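Local coordinates for galactose mutarotase-like protein (Clostridium acetobutylicum, PDB 3OS7) that probably binds carbohydrate and, as in aldose 1-epimerases, may interconvert the alpha and beta anomers of an aldose sugar, at residues I33-G38 with N114-V119; G110-S115 with V133-T138; L74-P79 with F153-E158; I9-I14 with H120-D125. All coordinates share one frame; numbering follows the deposited sequence.

Overall arrangement
All four contacts belong to the galactose mutarotase fold. Along the chain come 9-14, 33-38 and 74-79, then 110-125, 133-138 and 153-158. Contacts 1 and 3 alternate, and contact 2 falls between the segments of contact 3. Contacts 1 and 2 share Asn114 and Ser115, their centres about 7 Å apart. Strands 118-125, 128-137 and 151-160 are antiparallel neighbours, and loops and strand 76-77 pack against them; Trp117 links contact 1 to contacts 2 and 3. Contact 4, between strands 8-14 and 118-125, is at the surface, its centre about 14 Å from that of contact 1. It joins segments more than a hundred residues apart, contacts 1 and 3 more than seventy, contact 2 fewer than twenty.

Contact 1: I33-G38 with N114-V119; sequences IPDVGG and NSKWTV
Trp117, Pro34 and Asp35 bury the most surface here. The indole of Trp117 lies against the glycine pair: Gly38 N sits 3.5 Å above the ring plane, off-centre over the ring, and Trp117 NE1 is 3.4 Å from Gly37 CA. The CG of Trp117 stands anti to the carbonyl carbon (chi1 -68°), which turns the ring toward this backbone. NE1 is held by Ile112 O. The backbone of Trp117 is also gripped: its N donates to Pro34 O at 2.9 Å. Gly37 N donates to Ser115 O, also at 2.9 Å. Pro34 CG is 3.8 Å from Val119 CG2. Asp35 lies alongside Lys116, with Asp35 OD1 3.7 Å from Lys116 CD. Asp35 OD2 is hydrogen-bonded to His18 ND1, while one water joins Asp35 OD1 to Trp117 O. The connection 34-38 of the beta hairpin formed by strands 28-33 and 39-45 opens with a type I turn, Ile33 to Val36, and docks on the chain entering strand 118-125.

Contact 2: G110-S115 with V133-T138; sequences GFIKNS and VVFDFT
Phe111 reaches across to Phe135 and Phe137 with the far end of its ring. From CB, the side chain sets out with CG between the backbone N and the carbonyl carbon (chi1 55°). That torsion brings the end of the ring to strand 128-137. Ser115 OG lies in the ring plane at its edge. Phe111 CE1 lies close to two rings, 3.9 Å from Phe137 CE1 and 4.1 Å from Phe135 CZ, which sits near the plane of the Phe111 ring. At the tip, Phe111 CZ is 3.5 Å from Phe137 CE1. The Phe111 and Phe137 rings meet obliquely, with planes at 35° and centroids 5.5 Å apart. Here the loop after strand 106-108 packs on one face of the antiparallel strands of the mutarotase fold, next to Phe153 and Trp117. A bound tetraethylene glycol, probably from the crystallisation liquor, lies near the Phe111 side chain. Ile112 adds CG2, 3.8 Å from Phe135 CE2, and Ser115 CB approaches CE1 of the same ring at 3.6 Å. Phe111 O accepts from Asn114 N and Ser115 OG, on opposite faces of its plane. Lys113 NZ donates to Gly110 O at 2.8 Å and to Asn114 OD1.

Contact 3: L74-P79 with F153-E158; sequences LPVLFP and FKLSYE
Phe78 and Phe153 form an edge-to-face aromatic pair. The edge of Phe153 points at the face of Phe78, with planes at 60° and centroids 5.3 Å apart. Phe153 CE2 makes the touch, 3.7 Å above the Phe78 plane and off-centre over the ring. Aliphatic groups meet the next side chains along the segment. Val76 CG2, anti to its backbone nitrogen, is 4.0 Å from Phe153 CE1 and also meets Leu155 CD2. Leu74 crosses Tyr157 obliquely, Leu74 CD1 lying 3.6 Å from Tyr157 OH and 4.0 Å from Tyr157 CE1. The polar link is through water: one molecule donates to Leu74 O at 2.8 Å and lies 2.6 Å from Tyr157 OH. That hydroxyl also bonds Gln166 OE1. Strand 76-77 pairs with strand 178-189 and faces strand 151-160 across side chains, Val76 CA to Leu155 CA 8.9 Å, consistent with two layers of strands. No direct hydrogen bond crosses between the segments, so apolar side chains hold this buried interface, while water and Gln166 satisfy the phenol oxygen.

Contact 4: I9-I14 with H120-D125; sequences IKEEII and HKKKID
Ile9 and Ile124 run alongside one another, pointing opposite ways. Ile9 CG1 is 3.7 Å from Ile124 CG2, and the same methyl meets Ile9 CD1. Ile124 CG2 is anti to the carbonyl carbon, while CG1 takes the position between that carbon and the backbone N (chi1 56°). Ile9 CD1 reaches on to the backbone of Lys123, 3.5 Å from its N and 3.6 Å from its O. The other branch of Ile9 turns to Lys122: Ile9 CG2 lies 4.1 Å from Lys122 CD, the two crossing at a slant. Ile9 also rests on Ile21 of strand 18-25.

Here the first strand of the small antiparallel sheet faces strand 118-125, which pairs with strand 128-137 of the main body. The strand axes run 145° apart in direction and come within 8.5 Å. At that spacing the two strands are too far apart for backbone hydrogen bonds, and side chains bridge the gap. Where strand 118-125 pairs with strand 128-137, a classic beta bulge sets His120 and Lys121 against Glu132.

Lys122 and Glu11 cross at about a right angle. The lysine chain bends at chi3 (-68°), whereas the glutamate chain is extended. Lys122 NZ donates to Glu11 OE1 at 2.8 Å, nearly along the C-O axis of that oxygen, in a salt bridge between exposed residues. Lys123 points away from strand 9-14, and its NZ forms a salt bridge with Asp125 OD2 at 3.3 Å.

Contact 1: I33-G38 with N114-V119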
loop_
_atom_site.group_PDB
_atom_site.type_symbol
_atom_site.label_atom_id
_atom_site.label_comp_id
_atom_site.label_asym_id
_atom_site.label_seq_id
_atom_site.Cartn_x
_atom_site.Cartn_y
_atom_site.Cartn_z
ATOM N N ILE A 33 -6.043 -9.886 8.267
ATOM C CA ILE A 33 -7.268 -9.591 9.031
ATOM C C ILE A 33 -8.418 -9.199 8.080
ATOM O O ILE A 33 -8.594 -8.014 7.744
ATOM C CB ILE A 33 -7.081 -8.454 10.046
ATOM C CG1 ILE A 33 -5.767 -8.578 10.847
ATOM C CG2 ILE A 33 -8.310 -8.421 11.002
ATOM C CD1 ILE A 33 -5.657 -9.821 11.696
ATOM N N PRO A 34 -9.211 -10.186 7.646
ATOM C CA PRO A 34 -10.298 -9.893 6.708
ATOM C C PRO A 34 -11.272 -8.806 7.169
ATOM O O PRO A 34 -11.621 -7.928 6.366
ATOM C CB PRO A 34 -10.985 -11.249 6.528
ATOM C CG PRO A 34 -9.909 -12.241 6.811
ATOM C CD PRO A 34 -9.079 -11.626 7.902
ATOM N N ASP A 35 -11.642 -8.816 8.449
ATOM C CA ASP A 35 -12.581 -7.831 8.995
ATOM C C ASP A 35 -12.136 -6.367 8.947
ATOM O O ASP A 35 -12.975 -5.476 9.029
ATOM C CB ASP A 35 -12.897 -8.153 10.452
ATOM C CG ASP A 35 -14.003 -9.204 10.600
ATOM O OD1 ASP A 35 -14.687 -9.503 9.606
ATOM O OD2 ASP A 35 -14.182 -9.719 11.714
ATOM N N VAL A 36 -10.826 -6.119 8.847
ATOM C CA VAL A 36 -10.329 -4.767 8.684
ATOM C C VAL A 36 -9.463 -4.662 7.398
ATOM O O VAL A 36 -8.240 -4.803 7.421
ATOM C CB VAL A 36 -9.578 -4.261 9.933
ATOM C CG1 VAL A 36 -9.226 -2.810 9.781
ATOM C CG2 VAL A 36 -10.436 -4.471 11.239
ATOM N N GLY A 37 -10.126 -4.418 6.285
ATOM C CA GLY A 37 -9.431 -4.100 5.034
ATOM C C GLY A 37 -8.695 -5.233 4.379
ATOM O O GLY A 37 -7.913 -4.994 3.448
ATOM N N GLY A 38 -8.921 -6.470 4.821
ATOM C CA GLY A 38 -8.077 -7.582 4.356
ATOM C C GLY A 38 -6.610 -7.249 4.543
ATOM O O GLY A 38 -5.760 -7.598 3.714
ATOM N N ASN A 114 -11.092 0.156 5.865
ATOM C CA ASN A 114 -11.790 0.050 7.170
ATOM C C ASN A 114 -12.884 -1.005 7.167
ATOM O O ASN A 114 -13.505 -1.261 8.195
ATOM C CB ASN A 114 -12.449 1.387 7.530
ATOM C CG ASN A 114 -11.486 2.576 7.487
ATOM O OD1 ASN A 114 -11.418 3.272 6.484
ATOM N ND2 ASN A 114 -10.767 2.823 8.583
ATOM N N SER A 115 -13.144 -1.604 6.015
ATOM C CA SER A 115 -14.359 -2.399 5.790
ATOM C C SER A 115 -14.118 -3.887 5.909
ATOM O O SER A 115 -12.981 -4.338 5.907
ATOM C CB SER A 115 -14.922 -2.062 4.413
ATOM O OG SER A 115 -15.371 -0.729 4.429
ATOM N N LYS A 116 -15.193 -4.658 6.043
ATOM C CA LYS A 116 -15.065 -6.117 6.150
ATOM C C LYS A 116 -14.919 -6.751 4.785
ATOM O O LYS A 116 -15.715 -6.496 3.899
ATOM C CB LYS A 116 -16.287 -6.736 6.823
ATOM C CG LYS A 116 -16.523 -6.258 8.234
ATOM C CD LYS A 116 -17.544 -7.169 8.948
ATOM C CE LYS A 116 -18.093 -6.470 10.177
ATOM N NZ LYS A 116 -18.905 -7.402 11.021
ATOM N N TRP A 117 -13.880 -7.560 4.631
ATOM C CA TRP A 117 -13.664 -8.349 3.457
ATOM C C TRP A 117 -13.980 -9.786 3.809
ATOM O O TRP A 117 -13.998 -10.143 4.995
ATOM C CB TRP A 117 -12.216 -8.225 3.001
ATOM C CG TRP A 117 -11.824 -6.874 2.475
ATOM C CD1 TRP A 117 -11.947 -5.661 3.125
ATOM C CD2 TRP A 117 -11.116 -6.590 1.256
ATOM N NE1 TRP A 117 -11.424 -4.658 2.359
ATOM C CE2 TRP A 117 -10.906 -5.196 1.208
ATOM C CE3 TRP A 117 -10.697 -7.370 0.182
ATOM C CZ2 TRP A 117 -10.271 -4.569 0.131
ATOM C CZ3 TRP A 117 -10.079 -6.753 -0.881
ATOM C CH2 TRP A 117 -9.875 -5.364 -0.902
ATOM N N THR A 118 -14.234 -10.610 2.797
ATOM C CA THR A 118 -14.527 -12.020 3.019
ATOM C C THR A 118 -13.445 -12.880 2.401
ATOM O O THR A 118 -12.809 -12.479 1.427
ATOM C CB THR A 118 -15.885 -12.382 2.488
ATOM O OG1 THR A 118 -15.943 -12.092 1.102
ATOM C CG2 THR A 118 -16.961 -11.548 3.218
ATOM N N VAL A 119 -13.195 -14.026 3.011
ATOM C CA VAL A 119 -12.162 -14.936 2.532
ATOM C C VAL A 119 -12.698 -15.626 1.293
ATOM O O VAL A 119 -13.791 -16.200 1.303
ATOM C CB VAL A 119 -11.745 -15.947 3.613
ATOM C CG1 VAL A 119 -10.777 -16.970 3.047
ATOM C CG2 VAL A 119 -11.121 -15.239 4.789
HETATM O O HOH W 1 -15.000 -10.492 7.343
HETATM O O HOH W 2 -14.464 -3.418 9.799
#

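Contact 2: G110-S115 with V133-T138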
loop_
_atom_site.group_PDB
_atom_site.type_symbol
_atom_site.label_atom_id
_atom_site.label_comp_id
_atom_site.label_asym_id
_atom_site.label_seq_id
_atom_site.Cartn_x
_atom_site.Cartn_y
_atom_site.Cartn_z
ATOM N N GLY A 110 -10.181 6.577 1.103
ATOM C CA GLY A 110 -11.280 5.633 0.910
ATOM C C GLY A 110 -11.707 4.849 2.154
ATOM O O GLY A 110 -11.167 5.026 3.239
ATOM N N PHE A 111 -12.677 3.968 1.986
ATOM C CA PHE A 111 -13.263 3.226 3.114
ATOM C C PHE A 111 -12.955 1.733 3.068
ATOM O O PHE A 111 -13.209 1.030 4.046
ATOM C CB PHE A 111 -14.798 3.415 3.158
ATOM C CG PHE A 111 -15.471 3.038 1.884
ATOM C CD1 PHE A 111 -15.821 1.723 1.627
ATOM C CD2 PHE A 111 -15.721 3.990 0.912
ATOM C CE1 PHE A 111 -16.398 1.365 0.417
ATOM C CE2 PHE A 111 -16.274 3.648 -0.298
ATOM C CZ PHE A 111 -16.633 2.323 -0.552
ATOM N N ILE A 112 -12.431 1.223 1.957
ATOM C CA ILE A 112 -12.281 -0.220 1.851
ATOM C C ILE A 112 -11.231 -0.733 2.844
ATOM O O ILE A 112 -11.318 -1.844 3.303
ATOM C CB ILE A 112 -12.021 -0.748 0.391
ATOM C CG1 ILE A 112 -10.708 -0.243 -0.179
ATOM C CG2 ILE A 112 -13.217 -0.405 -0.542
ATOM C CD1 ILE A 112 -10.436 -0.815 -1.593
ATOM N N LYS A 113 -10.289 0.118 3.231
ATOM C CA LYS A 113 -9.298 -0.236 4.253
ATOM C C LYS A 113 -9.923 -0.443 5.641
ATOM O O LYS A 113 -9.314 -1.073 6.489
ATOM C CB LYS A 113 -8.219 0.846 4.392
ATOM C CG LYS A 113 -8.717 2.207 4.857
ATOM C CD LYS A 113 -7.585 3.279 4.795
ATOM C CE LYS A 113 -7.935 4.469 5.603
ATOM N NZ LYS A 113 -9.295 4.968 5.372
ATOM N N ASN A 114 -11.092 0.156 5.865
ATOM C CA ASN A 114 -11.790 0.050 7.170
ATOM C C ASN A 114 -12.884 -1.005 7.167
ATOM O O ASN A 114 -13.505 -1.261 8.195
ATOM C CB ASN A 114 -12.449 1.387 7.530
ATOM C CG ASN A 114 -11.486 2.576 7.487
ATOM O OD1 ASN A 114 -11.418 3.272 6.484
ATOM N ND2 ASN A 114 -10.767 2.823 8.583
ATOM N N SER A 115 -13.144 -1.604 6.015
ATOM C CA SER A 115 -14.359 -2.399 5.790
ATOM C C SER A 115 -14.118 -3.887 5.909
ATOM O O SER A 115 -12.981 -4.338 5.907
ATOM C CB SER A 115 -14.922 -2.062 4.413
ATOM O OG SER A 115 -15.371 -0.729 4.429
ATOM N N VAL A 133 -8.769 -12.570 -0.515
ATOM C CA VAL A 133 -9.903 -11.924 0.135
ATOM C C VAL A 133 -10.562 -11.038 -0.891
ATOM O O VAL A 133 -9.908 -10.538 -1.800
ATOM C CB VAL A 133 -9.504 -11.078 1.398
ATOM C CG1 VAL A 133 -9.033 -12.010 2.524
ATOM C CG2 VAL A 133 -8.431 -9.991 1.044
ATOM N N VAL A 134 -11.863 -10.867 -0.769
ATOM C CA VAL A 134 -12.594 -9.976 -1.645
ATOM C C VAL A 134 -13.470 -9.008 -0.876
ATOM O O VAL A 134 -13.869 -9.263 0.271
ATOM C CB VAL A 134 -13.492 -10.740 -2.646
ATOM C CG1 VAL A 134 -12.648 -11.594 -3.593
ATOM C CG2 VAL A 134 -14.525 -11.575 -1.924
ATOM N N PHE A 135 -13.719 -7.878 -1.509
ATOM C CA PHE A 135 -14.662 -6.891 -1.028
ATOM C C PHE A 135 -15.703 -6.655 -2.107
ATOM O O PHE A 135 -15.369 -6.204 -3.201
ATOM C CB PHE A 135 -13.976 -5.562 -0.753
ATOM C CG PHE A 135 -14.932 -4.522 -0.233
ATOM C CD1 PHE A 135 -15.411 -4.597 1.060
ATOM C CD2 PHE A 135 -15.403 -3.540 -1.040
ATOM C CE1 PHE A 135 -16.315 -3.679 1.527
ATOM C CE2 PHE A 135 -16.328 -2.617 -0.587
ATOM C CZ PHE A 135 -16.777 -2.680 0.689
ATOM N N ASP A 136 -16.952 -6.954 -1.780
ATOM C CA ASP A 136 -18.080 -6.780 -2.693
ATOM C C ASP A 136 -18.836 -5.504 -2.349
ATOM O O ASP A 136 -19.400 -5.363 -1.255
ATOM C CB ASP A 136 -19.011 -7.975 -2.596
ATOM C CG ASP A 136 -18.322 -9.291 -2.950
ATOM O OD1 ASP A 136 -17.792 -9.392 -4.081
ATOM O OD2 ASP A 136 -18.314 -10.219 -2.101
ATOM N N PHE A 137 -18.807 -4.544 -3.265
ATOM C CA PHE A 137 -19.476 -3.273 -3.067
ATOM C C PHE A 137 -20.781 -3.327 -3.854
ATOM O O PHE A 137 -20.764 -3.370 -5.088
ATOM C CB PHE A 137 -18.597 -2.124 -3.545
ATOM C CG PHE A 137 -19.159 -0.746 -3.238
ATOM C CD1 PHE A 137 -19.171 -0.247 -1.940
ATOM C CD2 PHE A 137 -19.609 0.081 -4.254
ATOM C CE1 PHE A 137 -19.648 1.014 -1.676
ATOM C CE2 PHE A 137 -20.093 1.341 -3.983
ATOM C CZ PHE A 137 -20.106 1.821 -2.712
ATOM N N THR A 138 -21.896 -3.336 -3.134
ATOM C CA THR A 138 -23.214 -3.477 -3.736
ATOM C C THR A 138 -24.061 -2.228 -3.589
ATOM O O THR A 138 -23.729 -1.301 -2.864
ATOM C CB THR A 138 -24.015 -4.642 -3.101
ATOM O OG1 THR A 138 -24.453 -4.258 -1.804
ATOM C CG2 THR A 138 -23.178 -5.901 -3.005
#

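Contact 3: L74-P79 with F153-E158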
loop_
_atom_site.group_PDB
_atom_site.type_symbol
_atom_site.label_atom_id
_atom_site.label_comp_id
_atom_site.label_asym_id
_atom_site.label_seq_id
_atom_site.Cartn_x
_atom_site.Cartn_y
_atom_site.Cartn_z
ATOM N N LEU A 74 -0.534 -3.627 5.348
ATOM C CA LEU A 74 -0.757 -3.285 3.938
ATOM C C LEU A 74 -2.210 -2.796 3.745
ATOM O O LEU A 74 -3.097 -3.577 3.365
ATOM C CB LEU A 74 -0.475 -4.504 3.050
ATOM C CG LEU A 74 0.954 -5.059 3.043
ATOM C CD1 LEU A 74 1.062 -6.294 2.179
ATOM C CD2 LEU A 74 1.911 -3.974 2.530
ATOM N N PRO A 75 -2.467 -1.522 4.037
ATOM C CA PRO A 75 -3.801 -0.929 3.872
ATOM C C PRO A 75 -4.078 -0.545 2.429
ATOM O O PRO A 75 -3.442 0.354 1.889
ATOM C CB PRO A 75 -3.742 0.331 4.743
ATOM C CG PRO A 75 -2.377 0.274 5.429
ATOM C CD PRO A 75 -1.513 -0.529 4.554
ATOM N N VAL A 76 -5.084 -1.172 1.823
ATOM C CA VAL A 76 -5.434 -0.841 0.446
ATOM C C VAL A 76 -6.286 0.435 0.358
ATOM O O VAL A 76 -7.267 0.608 1.074
ATOM C CB VAL A 76 -6.078 -2.042 -0.272
ATOM C CG1 VAL A 76 -7.419 -2.368 0.312
ATOM C CG2 VAL A 76 -6.153 -1.803 -1.781
ATOM N N LEU A 77 -5.921 1.312 -0.577
ATOM C CA LEU A 77 -6.525 2.636 -0.680
ATOM C C LEU A 77 -7.278 2.782 -1.993
ATOM O O LEU A 77 -6.761 2.397 -3.048
ATOM C CB LEU A 77 -5.451 3.713 -0.627
ATOM C CG LEU A 77 -4.444 3.625 0.495
ATOM C CD1 LEU A 77 -3.361 4.691 0.360
ATOM C CD2 LEU A 77 -5.179 3.750 1.877
ATOM N N PHE A 78 -8.450 3.395 -1.926
ATOM C CA PHE A 78 -9.318 3.635 -3.084
ATOM C C PHE A 78 -10.202 4.833 -2.765
ATOM O O PHE A 78 -11.244 4.666 -2.122
ATOM C CB PHE A 78 -10.176 2.392 -3.341
ATOM C CG PHE A 78 -11.110 2.484 -4.558
ATOM C CD1 PHE A 78 -10.632 2.852 -5.806
ATOM C CD2 PHE A 78 -12.449 2.134 -4.448
ATOM C CE1 PHE A 78 -11.448 2.913 -6.899
ATOM C CE2 PHE A 78 -13.290 2.176 -5.544
ATOM C CZ PHE A 78 -12.802 2.580 -6.780
ATOM N N PRO A 79 -9.778 6.048 -3.132
ATOM C CA PRO A 79 -8.549 6.401 -3.823
ATOM C C PRO A 79 -7.411 6.550 -2.808
ATOM O O PRO A 79 -7.681 6.871 -1.654
ATOM C CB PRO A 79 -8.871 7.762 -4.399
ATOM C CG PRO A 79 -9.776 8.382 -3.365
ATOM C CD PRO A 79 -10.578 7.250 -2.808
ATOM N N PHE A 153 -13.381 -5.732 -5.336
ATOM C CA PHE A 153 -11.956 -5.703 -5.119
ATOM C C PHE A 153 -11.481 -7.100 -4.671
ATOM O O PHE A 153 -12.188 -7.826 -3.957
ATOM C CB PHE A 153 -11.631 -4.675 -4.030
ATOM C CG PHE A 153 -10.835 -3.497 -4.487
ATOM C CD1 PHE A 153 -9.460 -3.523 -4.468
ATOM C CD2 PHE A 153 -11.480 -2.318 -4.890
ATOM C CE1 PHE A 153 -8.733 -2.413 -4.840
ATOM C CE2 PHE A 153 -10.750 -1.199 -5.263
ATOM C CZ PHE A 153 -9.390 -1.245 -5.240
ATOM N N LYS A 154 -10.276 -7.476 -5.076
ATOM C CA LYS A 154 -9.669 -8.725 -4.623
ATOM C C LYS A 154 -8.204 -8.505 -4.326
ATOM O O LYS A 154 -7.496 -7.833 -5.100
ATOM C CB LYS A 154 -9.802 -9.817 -5.683
ATOM C CG LYS A 154 -9.151 -11.125 -5.296
ATOM C CD LYS A 154 -9.687 -12.355 -6.094
ATOM C CE LYS A 154 -9.683 -12.192 -7.588
ATOM N NZ LYS A 154 -10.739 -13.121 -8.165
ATOM N N LEU A 155 -7.770 -9.031 -3.190
ATOM C CA LEU A 155 -6.351 -9.095 -2.851
ATOM C C LEU A 155 -5.992 -10.580 -2.848
ATOM O O LEU A 155 -6.595 -11.374 -2.134
ATOM C CB LEU A 155 -6.043 -8.464 -1.494
ATOM C CG LEU A 155 -6.640 -7.114 -1.170
ATOM C CD1 LEU A 155 -6.239 -6.606 0.211
ATOM C CD2 LEU A 155 -6.266 -6.107 -2.230
ATOM N N SER A 156 -5.020 -10.937 -3.668
ATOM C CA SER A 156 -4.550 -12.297 -3.789
ATOM C C SER A 156 -3.101 -12.394 -3.328
ATOM O O SER A 156 -2.174 -11.882 -3.974
ATOM C CB SER A 156 -4.710 -12.777 -5.231
ATOM O OG SER A 156 -4.312 -14.139 -5.317
ATOM N N TYR A 157 -2.904 -13.019 -2.173
ATOM C CA TYR A 157 -1.595 -13.114 -1.569
ATOM C C TYR A 157 -1.002 -14.488 -1.738
ATOM O O TYR A 157 -1.594 -15.480 -1.323
ATOM C CB TYR A 157 -1.688 -12.763 -0.085
ATOM C CG TYR A 157 -1.858 -11.291 0.139
ATOM C CD1 TYR A 157 -0.771 -10.427 -0.046
ATOM C CD2 TYR A 157 -3.055 -10.750 0.515
ATOM C CE1 TYR A 157 -0.889 -9.083 0.164
ATOM C CE2 TYR A 157 -3.172 -9.375 0.727
ATOM C CZ TYR A 157 -2.084 -8.553 0.542
ATOM O OH TYR A 157 -2.169 -7.177 0.733
ATOM N N GLU A 158 0.175 -14.552 -2.349
ATOM C CA GLU A 158 0.863 -15.807 -2.529
ATOM C C GLU A 158 2.176 -15.741 -1.772
ATOM O O GLU A 158 3.075 -14.961 -2.089
ATOM C CB GLU A 158 1.104 -16.089 -4.004
ATOM C CG GLU A 158 2.008 -17.278 -4.258
ATOM C CD GLU A 158 2.664 -17.194 -5.648
ATOM O OE1 GLU A 158 1.900 -17.389 -6.618
ATOM O OE2 GLU A 158 3.905 -16.894 -5.755
HETATM O O HOH W 3 -3.498 -6.290 2.745
#

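Contact 4: I9-I14 with H120-D125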
loop_
_atom_site.group_PDB
_atom_site.type_symbol
_atom_site.label_atom_id
_atom_site.label_comp_id
_atom_site.label_asym_id
_atom_site.label_seq_id
_atom_site.Cartn_x
_atom_site.Cartn_y
_atom_site.Cartn_z
ATOM N N ILE A 9 -1.712 -23.103 6.372
ATOM C CA ILE A 9 -2.679 -22.005 6.458
ATOM C C ILE A 9 -3.582 -22.323 7.628
ATOM O O ILE A 9 -4.177 -23.384 7.677
ATOM C CB ILE A 9 -3.551 -21.864 5.203
ATOM C CG1 ILE A 9 -2.670 -21.624 3.954
ATOM C CG2 ILE A 9 -4.605 -20.752 5.400
ATOM C CD1 ILE A 9 -3.469 -21.545 2.644
ATOM N N LYS A 10 -3.730 -21.366 8.537
ATOM C CA LYS A 10 -4.528 -21.539 9.767
ATOM C C LYS A 10 -5.515 -20.393 9.897
ATOM O O LYS A 10 -5.125 -19.232 9.857
ATOM C CB LYS A 10 -3.619 -21.610 10.986
ATOM C CG LYS A 10 -4.341 -21.767 12.320
ATOM C CD LYS A 10 -3.349 -21.929 13.461
ATOM C CE LYS A 10 -4.047 -22.211 14.770
ATOM N NZ LYS A 10 -3.058 -22.450 15.871
ATOM N N GLU A 11 -6.795 -20.729 10.019
ATOM C CA GLU A 11 -7.816 -19.769 10.332
ATOM C C GLU A 11 -8.019 -19.844 11.835
ATOM O O GLU A 11 -8.233 -20.918 12.360
ATOM C CB GLU A 11 -9.078 -20.139 9.615
ATOM C CG GLU A 11 -10.264 -19.251 9.838
ATOM C CD GLU A 11 -11.405 -19.637 8.873
ATOM O OE1 GLU A 11 -11.108 -20.230 7.815
ATOM O OE2 GLU A 11 -12.573 -19.330 9.145
ATOM N N GLU A 12 -7.947 -18.702 12.509
ATOM C CA GLU A 12 -8.048 -18.670 13.969
ATOM C C GLU A 12 -8.709 -17.372 14.427
ATOM O O GLU A 12 -9.101 -16.556 13.609
ATOM C CB GLU A 12 -6.663 -18.851 14.598
ATOM C CG GLU A 12 -5.718 -17.720 14.339
ATOM C CD GLU A 12 -4.253 -18.097 14.558
ATOM O OE1 GLU A 12 -3.517 -18.206 13.562
ATOM O OE2 GLU A 12 -3.824 -18.282 15.712
ATOM N N ILE A 13 -8.890 -17.217 15.743
ATOM C CA ILE A 13 -9.595 -16.063 16.295
ATOM C C ILE A 13 -8.559 -15.076 16.831
ATOM O O ILE A 13 -7.588 -15.456 17.459
ATOM C CB ILE A 13 -10.537 -16.459 17.442
ATOM C CG1 ILE A 13 -11.625 -17.431 16.952
ATOM C CG2 ILE A 13 -11.188 -15.237 18.056
ATOM C CD1 ILE A 13 -12.352 -16.953 15.704
ATOM N N ILE A 14 -8.782 -13.802 16.586
ATOM C CA ILE A 14 -7.911 -12.739 17.143
ATOM C C ILE A 14 -8.848 -11.673 17.720
ATOM O O ILE A 14 -9.991 -11.553 17.300
ATOM C CB ILE A 14 -6.961 -12.163 16.032
ATOM C CG1 ILE A 14 -5.891 -11.233 16.612
ATOM C CG2 ILE A 14 -7.737 -11.408 14.995
ATOM C CD1 ILE A 14 -4.782 -10.882 15.607
ATOM N N HIS A 120 -11.925 -15.571 0.213
ATOM C CA HIS A 120 -12.373 -16.071 -1.067
ATOM C C HIS A 120 -11.726 -17.419 -1.388
ATOM O O HIS A 120 -12.372 -18.302 -1.973
ATOM C CB HIS A 120 -12.086 -15.002 -2.130
ATOM C CG HIS A 120 -12.435 -15.409 -3.515
ATOM N ND1 HIS A 120 -13.742 -15.486 -3.960
ATOM C CD2 HIS A 120 -11.652 -15.766 -4.562
ATOM C CE1 HIS A 120 -13.742 -15.871 -5.228
ATOM N NE2 HIS A 120 -12.487 -16.034 -5.619
ATOM N N LYS A 121 -10.454 -17.577 -1.029
ATOM C CA LYS A 121 -9.684 -18.774 -1.328
ATOM C C LYS A 121 -8.559 -18.991 -0.325
ATOM O O LYS A 121 -7.934 -18.038 0.143
ATOM C CB LYS A 121 -9.116 -18.671 -2.734
ATOM C CG LYS A 121 -8.446 -19.956 -3.231
ATOM C CD LYS A 121 -7.794 -19.803 -4.587
ATOM C CE LYS A 121 -8.771 -19.479 -5.674
ATOM N NZ LYS A 121 -8.182 -19.832 -6.998
ATOM N N LYS A 122 -8.326 -20.250 0.010
ATOM C CA LYS A 122 -7.199 -20.683 0.812
ATOM C C LYS A 122 -6.694 -21.947 0.152
ATOM O O LYS A 122 -7.476 -22.884 -0.058
ATOM C CB LYS A 122 -7.621 -21.009 2.257
ATOM C CG LYS A 122 -8.152 -19.852 3.023
ATOM C CD LYS A 122 -8.554 -20.261 4.463
ATOM C CE LYS A 122 -9.785 -21.210 4.546
ATOM N NZ LYS A 122 -9.801 -21.890 5.908
ATOM N N LYS A 123 -5.418 -21.973 -0.230
ATOM C CA LYS A 123 -4.876 -23.119 -0.937
ATOM C C LYS A 123 -3.400 -23.250 -0.700
ATOM O O LYS A 123 -2.665 -22.258 -0.831
ATOM C CB LYS A 123 -5.111 -22.922 -2.442
ATOM C CG LYS A 123 -4.606 -24.026 -3.386
ATOM C CD LYS A 123 -5.176 -23.745 -4.801
ATOM C CE LYS A 123 -4.945 -24.881 -5.790
ATOM N NZ LYS A 123 -3.624 -24.765 -6.427
ATOM N N ILE A 124 -2.975 -24.467 -0.367
ATOM C CA ILE A 124 -1.571 -24.814 -0.404
ATOM C C ILE A 124 -1.279 -25.647 -1.633
ATOM O O ILE A 124 -2.023 -26.563 -1.982
ATOM C CB ILE A 124 -1.072 -25.435 0.918
ATOM C CG1 ILE A 124 -1.832 -26.661 1.365
ATOM C CG2 ILE A 124 -1.183 -24.381 2.037
ATOM C CD1 ILE A 124 -1.252 -27.289 2.663
ATOM N N ASP A 125 -0.215 -25.298 -2.333
ATOM C CA ASP A 125 0.076 -25.950 -3.614
ATOM C C ASP A 125 1.504 -25.719 -3.996
ATOM O O ASP A 125 1.983 -24.578 -3.969
ATOM C CB ASP A 125 -0.820 -25.405 -4.729
ATOM C CG ASP A 125 -0.649 -26.171 -6.051
ATOM O OD1 ASP A 125 -0.655 -27.442 -6.029
ATOM O OD2 ASP A 125 -0.512 -25.485 -7.102
#